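Local structure of similar to hydroxylamine oxidoreductase (Kuenenia stuttgartiensis, 6H5L) at residues Y362-A373 / K468-A478. The protein belongs to the octaheme hydroxylamine oxidoreductase-like family and forms part of an anammox multiheme complex, where it probably acts as a reductase. Sequence-based numbering, arbitrary orientation.
Sequences YLKSLDQFMFQA and KLQGYKGTAHA. With HEC (heme c), chain I.
Met370 leans its thioether on the Tyr472 ring where helix 356-389 runs antiparallel to helix 455-476, the axes of the two segments 9.6 Å apart at 171°. From its CB the Met370 chain leads to CG, 4.0 Å from Tyr472 CD1; SD then lies obliquely to the ring, a Met-aromatic contact 3.4 Å from the same CD1. Bends at chi2 (-56°) and chi3 (-77°) curl the chain back, so that CE ends over the ring face in a CH-pi contact, 4.1 Å from the Tyr472 centroid. Leu366 CD1 meets the edge of that ring and also touches Ala476 CB, while its CD2 packs on CAD, the first carbon of a heme propionate arm. On the other flank Phe369 slides its ring against Gly471, with CE2 3.3 Å from Gly471 C. Thr475 OG1 sits over the centre of one Phe369 face and Gln372 NE2 near the rim of the opposite face. Thr475 OG1 donates to Gly471 O and is also bonded to Ser483, which secures this buried hydroxyl, while Thr475 CG2 packs on Leu366 CA. Near the C-terminal end of helix 455-476, Tyr362 OH donates to Thr475 O (2.6 Å). Two residues after Thr475, His477 NE2 binds the heme iron at 2.0 Å, opposite His284. Apolar packing and the Tyr362-Thr475 hydrogen bond thus join helix 356-389 to the end of helix 455-476, just before an axial ligand of a bis-histidine heme.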
ATOM      1  N   TYR A 362      31.991  37.673   5.647  1.00 21.20           N
ATOM      2  CA  TYR A 362      30.739  38.130   6.238  1.00 19.06           C
ATOM      3  C   TYR A 362      30.911  38.452   7.717  1.00 17.45           C
ATOM      4  O   TYR A 362      30.490  39.516   8.181  1.00 22.44           O
ATOM      5  CB  TYR A 362      29.634  37.089   6.049  1.00 17.73           C
ATOM      6  CG  TYR A 362      28.295  37.641   6.468  1.00 16.36           C
ATOM      7  CD1 TYR A 362      27.517  38.362   5.576  1.00 15.49           C
ATOM      8  CD2 TYR A 362      27.827  37.482   7.767  1.00 16.96           C
ATOM      9  CE1 TYR A 362      26.305  38.893   5.953  1.00 19.33           C
ATOM     10  CE2 TYR A 362      26.614  38.011   8.154  1.00 16.00           C
ATOM     11  CZ  TYR A 362      25.858  38.714   7.241  1.00 14.02           C
ATOM     12  OH  TYR A 362      24.648  39.247   7.613  1.00 21.67           O
ATOM     13  N   LEU A 363      31.510  37.534   8.480  1.00 18.82           N
ATOM     14  CA  LEU A 363      31.683  37.774   9.909  1.00 21.80           C
ATOM     15  C   LEU A 363      32.618  38.947  10.172  1.00 24.82           C
ATOM     16  O   LEU A 363      32.470  39.643  11.183  1.00 20.61           O
ATOM     17  CB  LEU A 363      32.193  36.507  10.597  1.00 20.13           C
ATOM     18  CG  LEU A 363      31.195  35.347  10.601  1.00 23.51           C
ATOM     19  CD1 LEU A 363      31.777  34.121  11.282  1.00 14.35           C
ATOM     20  CD2 LEU A 363      29.889  35.761  11.266  1.00 10.32           C
ATOM     21  N   LYS A 364      33.582  39.183   9.278  1.00 20.73           N
ATOM     22  CA  LYS A 364      34.394  40.393   9.375  1.00 21.43           C
ATOM     23  C   LYS A 364      33.561  41.644   9.126  1.00 24.53           C
ATOM     24  O   LYS A 364      33.861  42.708   9.680  1.00 20.15           O
ATOM     25  CB  LYS A 364      35.568  40.322   8.398  1.00 17.88           C
ATOM     26  CG  LYS A 364      36.788  39.618   8.970  1.00 22.69           C
ATOM     27  CD  LYS A 364      37.614  38.943   7.889  1.00 22.53           C
ATOM     28  CE  LYS A 364      38.134  39.929   6.859  1.00 31.52           C
ATOM     29  NZ  LYS A 364      38.894  39.230   5.784  1.00 29.66           N
ATOM     30  N   SER A 365      32.513  41.539   8.306  1.00 24.86           N
ATOM     31  CA  SER A 365      31.596  42.661   8.134  1.00 24.30           C
ATOM     32  C   SER A 365      30.732  42.863   9.373  1.00 19.57           C
ATOM     33  O   SER A 365      30.370  44.000   9.697  1.00 18.72           O
ATOM     34  CB  SER A 365      30.719  42.445   6.905  1.00 19.51           C
ATOM     35  OG  SER A 365      31.503  42.315   5.731  1.00 23.82           O
ATOM     36  N   LEU A 366      30.385  41.777  10.067  1.00 17.26           N
ATOM     37  CA  LEU A 366      29.711  41.907  11.355  1.00 22.96           C
ATOM     38  C   LEU A 366      30.566  42.685  12.344  1.00 25.11           C
ATOM     39  O   LEU A 366      30.059  43.540  13.080  1.00 24.64           O
ATOM     40  CB  LEU A 366      29.373  40.525  11.916  1.00 13.40           C
ATOM     41  CG  LEU A 366      28.955  40.468  13.388  1.00 17.87           C
ATOM     42  CD1 LEU A 366      27.629  41.185  13.605  1.00 14.10           C
ATOM     43  CD2 LEU A 366      28.880  39.027  13.880  1.00 16.35           C
ATOM     44  N   ASP A 367      31.871  42.399  12.377  1.00 22.83           N
ATOM     45  CA  ASP A 367      32.772  43.145  13.249  1.00 23.57           C
ATOM     46  C   ASP A 367      32.826  44.616  12.857  1.00 23.53           C
ATOM     47  O   ASP A 367      32.804  45.500  13.723  1.00 28.31           O
ATOM     48  CB  ASP A 367      34.171  42.528  13.208  1.00 19.08           C
ATOM     49  CG  ASP A 367      34.189  41.085  13.678  1.00 23.11           C
ATOM     50  OD1 ASP A 367      33.340  40.720  14.518  1.00 17.72           O
ATOM     51  OD2 ASP A 367      35.055  40.317  13.207  1.00 24.52           O
ATOM     52  N   GLN A 368      32.891  44.899  11.553  1.00 18.70           N
ATOM     53  CA  GLN A 368      32.957  46.283  11.098  1.00 18.54           C
ATOM     54  C   GLN A 368      31.677  47.037  11.427  1.00 21.05           C
ATOM     55  O   GLN A 368      31.725  48.212  11.812  1.00 22.56           O
ATOM     56  CB  GLN A 368      33.237  46.332   9.598  1.00 15.51           C
ATOM     57  CG  GLN A 368      34.636  45.882   9.223  1.00 18.06           C
ATOM     58  CD  GLN A 368      35.712  46.672   9.943  1.00 24.09           C
ATOM     59  OE1 GLN A 368      36.685  46.107  10.441  1.00 27.92           O
ATOM     60  NE2 GLN A 368      35.541  47.989  10.000  1.00 18.75           N
ATOM     61  N   PHE A 369      30.522  46.385  11.280  1.00 19.89           N
ATOM     62  CA  PHE A 369      29.266  47.023  11.658  1.00 19.29           C
ATOM     63  C   PHE A 369      29.247  47.357  13.143  1.00 23.33           C
ATOM     64  O   PHE A 369      28.768  48.425  13.541  1.00 24.81           O
ATOM     65  CB  PHE A 369      28.083  46.123  11.297  1.00 12.71           C
ATOM     66  CG  PHE A 369      26.757  46.641  11.779  1.00 12.66           C
ATOM     67  CD1 PHE A 369      26.017  47.523  11.005  1.00 13.09           C
ATOM     68  CD2 PHE A 369      26.248  46.248  13.008  1.00 12.42           C
ATOM     69  CE1 PHE A 369      24.798  48.002  11.448  1.00 14.45           C
ATOM     70  CE2 PHE A 369      25.033  46.727  13.456  1.00 13.19           C
ATOM     71  CZ  PHE A 369      24.306  47.603  12.675  1.00 13.67           C
ATOM     72  N   MET A 370      29.765  46.455  13.978  1.00 20.92           N
ATOM     73  CA  MET A 370      29.749  46.689  15.418  1.00 22.42           C
ATOM     74  C   MET A 370      30.737  47.780  15.817  1.00 24.88           C
ATOM     75  O   MET A 370      30.471  48.556  16.744  1.00 24.01           O
ATOM     76  CB  MET A 370      30.046  45.389  16.159  1.00 21.83           C
ATOM     77  CG  MET A 370      28.935  44.371  16.036  1.00 16.98           C
ATOM     78  SD  MET A 370      27.374  45.066  16.600  1.00 20.66           S
ATOM     79  CE  MET A 370      27.587  44.978  18.376  1.00 15.80           C
ATOM     80  N   PHE A 371      31.881  47.854  15.135  1.00 24.52           N
ATOM     81  CA  PHE A 371      32.847  48.907  15.430  1.00 25.31           C
ATOM     82  C   PHE A 371      32.265  50.283  15.129  1.00 27.55           C
ATOM     83  O   PHE A 371      32.394  51.215  15.931  1.00 26.91           O
ATOM     84  CB  PHE A 371      34.135  48.675  14.637  1.00 22.85           C
ATOM     85  CG  PHE A 371      34.985  47.559  15.174  1.00 22.58           C
ATOM     86  CD1 PHE A 371      35.117  47.366  16.539  1.00 20.01           C
ATOM     87  CD2 PHE A 371      35.647  46.698  14.314  1.00 16.69           C
ATOM     88  CE1 PHE A 371      35.897  46.339  17.037  1.00 20.20           C
ATOM     89  CE2 PHE A 371      36.427  45.667  14.807  1.00 19.35           C
ATOM     90  CZ  PHE A 371      36.553  45.488  16.169  1.00 21.64           C
ATOM     91  N   GLN A 372      31.611  50.429  13.973  1.00 24.64           N
ATOM     92  CA  GLN A 372      31.030  51.719  13.622  1.00 24.74           C
ATOM     93  C   GLN A 372      29.772  52.006  14.433  1.00 22.58           C
ATOM     94  O   GLN A 372      29.464  53.173  14.703  1.00 32.27           O
ATOM     95  CB  GLN A 372      30.738  51.775  12.120  1.00 19.92           C
ATOM     96  CG  GLN A 372      29.674  50.807  11.625  1.00 25.27           C
ATOM     97  CD  GLN A 372      28.276  51.388  11.702  1.00 25.42           C
ATOM     98  OE1 GLN A 372      28.054  52.550  11.360  1.00 25.06           O
ATOM     99  NE2 GLN A 372      27.324  50.583  12.161  1.00 21.80           N
ATOM    100  N   ALA A 373      29.040  50.965  14.837  1.00 21.71           N
ATOM    101  CA  ALA A 373      27.850  51.179  15.654  1.00 24.34           C
ATOM    102  C   ALA A 373      28.223  51.610  17.068  1.00 25.40           C
ATOM    103  O   ALA A 373      27.617  52.540  17.619  1.00 25.89           O
ATOM    104  CB  ALA A 373      26.991  49.915  15.682  1.00 16.09           C
ATOM    105  N   LYS A 468      21.051  49.747  18.205  1.00 26.30           N
ATOM    106  CA  LYS A 468      22.344  49.104  18.004  1.00 25.53           C
ATOM    107  C   LYS A 468      22.220  47.590  18.105  1.00 25.57           C
ATOM    108  O   LYS A 468      22.832  46.856  17.321  1.00 21.50           O
ATOM    109  CB  LYS A 468      23.366  49.630  19.014  1.00 21.93           C
ATOM    110  CG  LYS A 468      24.650  48.809  19.064  1.00 17.07           C
ATOM    111  CD  LYS A 468      25.830  49.617  19.585  1.00 22.04           C
ATOM    112  CE  LYS A 468      25.627  50.058  21.025  1.00 18.24           C
ATOM    113  NZ  LYS A 468      25.580  48.910  21.972  1.00 18.98           N
ATOM    114  N   LEU A 469      21.413  47.106  19.053  1.00 22.32           N
ATOM    115  CA  LEU A 469      21.285  45.665  19.252  1.00 23.68           C
ATOM    116  C   LEU A 469      20.481  45.006  18.136  1.00 25.88           C
ATOM    117  O   LEU A 469      20.766  43.862  17.765  1.00 19.88           O
ATOM    118  CB  LEU A 469      20.648  45.376  20.612  1.00 22.20           C
ATOM    119  CG  LEU A 469      21.343  45.986  21.834  1.00 15.96           C
ATOM    120  CD1 LEU A 469      20.863  45.321  23.113  1.00 17.41           C
ATOM    121  CD2 LEU A 469      22.852  45.883  21.713  1.00 13.06           C
ATOM    122  N   GLN A 470      19.476  45.702  17.595  1.00 27.01           N
ATOM    123  CA  GLN A 470      18.691  45.126  16.506  1.00 19.17           C
ATOM    124  C   GLN A 470      19.505  45.045  15.222  1.00 20.35           C
ATOM    125  O   GLN A 470      19.478  44.022  14.529  1.00 20.53           O
ATOM    126  CB  GLN A 470      17.413  45.936  16.293  1.00 19.82           C
ATOM    127  CG  GLN A 470      16.393  45.754  17.403  1.00 19.95           C
ATOM    128  CD  GLN A 470      15.178  46.646  17.251  1.00 21.07           C
ATOM    129  OE1 GLN A 470      14.425  46.531  16.285  1.00 28.38           O
ATOM    130  NE2 GLN A 470      14.981  47.543  18.210  1.00 21.19           N
ATOM    131  N   GLY A 471      20.234  46.110  14.887  1.00 23.17           N
ATOM    132  CA  GLY A 471      21.147  46.037  13.759  1.00 21.24           C
ATOM    133  C   GLY A 471      22.249  45.020  13.969  1.00 22.76           C
ATOM    134  O   GLY A 471      22.709  44.390  13.015  1.00 20.13           O
ATOM    135  N   TYR A 472      22.690  44.852  15.218  1.00 19.65           N
ATOM    136  CA  TYR A 472      23.682  43.829  15.535  1.00 19.90           C
ATOM    137  C   TYR A 472      23.146  42.435  15.231  1.00 19.35           C
ATOM    138  O   TYR A 472      23.786  41.653  14.519  1.00 19.67           O
ATOM    139  CB  TYR A 472      24.093  43.954  17.005  1.00 22.18           C
ATOM    140  CG  TYR A 472      24.734  42.724  17.615  1.00 23.80           C
ATOM    141  CD1 TYR A 472      25.786  42.068  16.986  1.00 14.93           C
ATOM    142  CD2 TYR A 472      24.304  42.240  18.843  1.00 19.88           C
ATOM    143  CE1 TYR A 472      26.373  40.954  17.553  1.00 15.41           C
ATOM    144  CE2 TYR A 472      24.888  41.132  19.418  1.00 18.76           C
ATOM    145  CZ  TYR A 472      25.919  40.491  18.771  1.00 18.37           C
ATOM    146  OH  TYR A 472      26.495  39.384  19.349  1.00 23.74           O
ATOM    147  N   LYS A 473      21.969  42.107  15.767  1.00 14.81           N
ATOM    148  CA  LYS A 473      21.402  40.782  15.542  1.00 20.57           C
ATOM    149  C   LYS A 473      21.003  40.579  14.085  1.00 23.14           C
ATOM    150  O   LYS A 473      21.117  39.462  13.566  1.00 17.27           O
ATOM    151  CB  LYS A 473      20.204  40.563  16.464  1.00 21.63           C
ATOM    152  CG  LYS A 473      20.581  40.474  17.935  1.00 17.56           C
ATOM    153  CD  LYS A 473      21.674  39.439  18.152  1.00 18.56           C
ATOM    154  CE  LYS A 473      21.988  39.268  19.628  1.00 19.33           C
ATOM    155  NZ  LYS A 473      20.819  38.753  20.388  1.00 23.09           N
ATOM    156  N   GLY A 474      20.541  41.634  13.413  1.00 18.88           N
ATOM    157  CA  GLY A 474      20.243  41.518  11.994  1.00 17.09           C
ATOM    158  C   GLY A 474      21.483  41.262  11.159  1.00 19.38           C
ATOM    159  O   GLY A 474      21.450  40.476  10.208  1.00 15.76           O
ATOM    160  N   THR A 475      22.595  41.920  11.503  1.00 19.24           N
ATOM    161  CA  THR A 475      23.843  41.696  10.783  1.00 18.94           C
ATOM    162  C   THR A 475      24.408  40.310  11.075  1.00 16.17           C
ATOM    163  O   THR A 475      24.896  39.628  10.166  1.00 15.51           O
ATOM    164  CB  THR A 475      24.863  42.778  11.145  1.00 15.06           C
ATOM    165  OG1 THR A 475      24.323  44.068  10.837  1.00 16.05           O
ATOM    166  CG2 THR A 475      26.160  42.579  10.369  1.00 13.93           C
ATOM    167  N   ALA A 476      24.338  39.872  12.334  1.00 15.19           N
ATOM    168  CA  ALA A 476      24.918  38.585  12.698  1.00 18.75           C
ATOM    169  C   ALA A 476      24.095  37.417  12.168  1.00 17.12           C
ATOM    170  O   ALA A 476      24.652  36.353  11.875  1.00 16.79           O
ATOM    171  CB  ALA A 476      25.064  38.484  14.216  1.00 12.93           C
ATOM    172  N   HIS A 477      22.780  37.587  12.039  1.00 18.03           N
ATOM    173  CA  HIS A 477      21.897  36.522  11.585  1.00 15.29           C
ATOM    174  C   HIS A 477      21.513  36.653  10.114  1.00 18.48           C
ATOM    175  O   HIS A 477      20.596  35.959   9.662  1.00 22.32           O
ATOM    176  CB  HIS A 477      20.641  36.474  12.457  1.00 13.33           C
ATOM    177  CG  HIS A 477      20.891  35.963  13.843  1.00 14.26           C
ATOM    178  ND1 HIS A 477      20.150  36.370  14.931  1.00 15.59           N
ATOM    179  CD2 HIS A 477      21.797  35.074  14.315  1.00 12.70           C
ATOM    180  CE1 HIS A 477      20.591  35.756  16.015  1.00 19.30           C
ATOM    181  NE2 HIS A 477      21.590  34.963  15.668  1.00 21.57           N
ATOM    182  N   ALA A 478      22.188  37.531   9.369  1.00 19.45           N
ATOM    183  CA  ALA A 478      22.026  37.646   7.917  1.00 16.97           C
ATOM    184  C   ALA A 478      20.602  38.047   7.531  1.00 21.83           C
ATOM    185  O   ALA A 478      19.979  37.451   6.651  1.00 18.92           O
ATOM    186  CB  ALA A 478      22.443  36.351   7.212  1.00 15.52           C
TER
HETATM  187 FE   HEC I 607      22.605  33.539  16.643  1.00 20.92          FE
HETATM  188  CHA HEC I 607      24.679  35.908  17.852  1.00 17.31           C
HETATM  189  CHB HEC I 607      20.471  33.987  19.320  1.00 21.03           C
HETATM  190  CHC HEC I 607      20.340  31.356  15.258  1.00 19.97           C
HETATM  191  CHD HEC I 607      24.944  32.538  14.302  1.00 17.96           C
HETATM  192  NA  HEC I 607      22.523  34.793  18.236  1.00 19.95           N
HETATM  193  C1A HEC I 607      23.599  35.562  18.634  1.00 21.40           C
HETATM  194  C2A HEC I 607      23.380  35.933  20.016  1.00 21.40           C
HETATM  195  C3A HEC I 607      22.225  35.405  20.421  1.00 18.89           C
HETATM  196  C4A HEC I 607      21.660  34.676  19.310  1.00 20.53           C
HETATM  197  CMA HEC I 607      21.594  35.544  21.823  1.00 21.85           C
HETATM  198  CAA HEC I 607      24.327  36.789  20.870  1.00 17.61           C
HETATM  199  CBA HEC I 607      25.354  35.878  21.525  1.00 16.48           C
HETATM  200  CGA HEC I 607      26.601  35.863  20.682  1.00 17.77           C
HETATM  201  O1A HEC I 607      26.939  34.783  20.135  1.00 19.89           O
HETATM  202  O2A HEC I 607      27.248  36.932  20.548  1.00 27.65           O
HETATM  203  NB  HEC I 607      20.769  32.767  17.216  1.00 17.12           N
HETATM  204  C1B HEC I 607      20.025  33.176  18.304  1.00 16.39           C
HETATM  205  C2B HEC I 607      18.695  32.621  18.180  1.00 11.74           C
HETATM  206  C3B HEC I 607      18.657  31.888  17.066  1.00 13.11           C
HETATM  207  C4B HEC I 607      19.960  31.969  16.432  1.00 15.28           C
HETATM  208  CMB HEC I 607      17.553  32.808  19.199  1.00 10.75           C
HETATM  209  CAB HEC I 607      17.442  31.098  16.535  1.00 11.92           C
HETATM  210  CBB HEC I 607      16.277  32.034  16.137  1.00 11.03           C
HETATM  211  NC  HEC I 607      22.656  32.160  15.107  1.00 19.34           N
HETATM  212  C1C HEC I 607      21.576  31.428  14.653  1.00 17.48           C
HETATM  213  C2C HEC I 607      21.909  30.897  13.344  1.00 14.98           C
HETATM  214  C3C HEC I 607      23.221  31.084  13.165  1.00 22.89           C
HETATM  215  C4C HEC I 607      23.691  31.973  14.211  1.00 18.70           C
HETATM  216  CMC HEC I 607      21.060  29.846  12.598  1.00 17.12           C
HETATM  217  CAC HEC I 607      24.058  30.596  11.958  1.00 18.69           C
HETATM  218  CBC HEC I 607      23.643  31.346  10.674  1.00 31.57           C
HETATM  219  ND  HEC I 607      24.533  34.119  16.156  1.00 20.51           N
HETATM  220  C1D HEC I 607      25.296  33.596  15.115  1.00 22.54           C
HETATM  221  C2D HEC I 607      26.530  34.347  15.027  1.00 18.66           C
HETATM  222  C3D HEC I 607      26.445  35.403  16.137  1.00 17.36           C
HETATM  223  C4D HEC I 607      25.173  35.182  16.787  1.00 20.17           C
HETATM  224  CMD HEC I 607      27.688  34.137  14.028  1.00 14.29           C
HETATM  225  CAD HEC I 607      27.506  36.464  16.492  1.00 22.69           C
HETATM  226  CBD HEC I 607      28.580  35.780  17.333  1.00 20.82           C
HETATM  227  CGD HEC I 607      29.617  36.779  17.770  1.00 19.22           C
HETATM  228  O1D HEC I 607      30.511  37.115  16.951  1.00 24.31           O
HETATM  229  O2D HEC I 607      29.551  37.232  18.941  1.00 19.80           O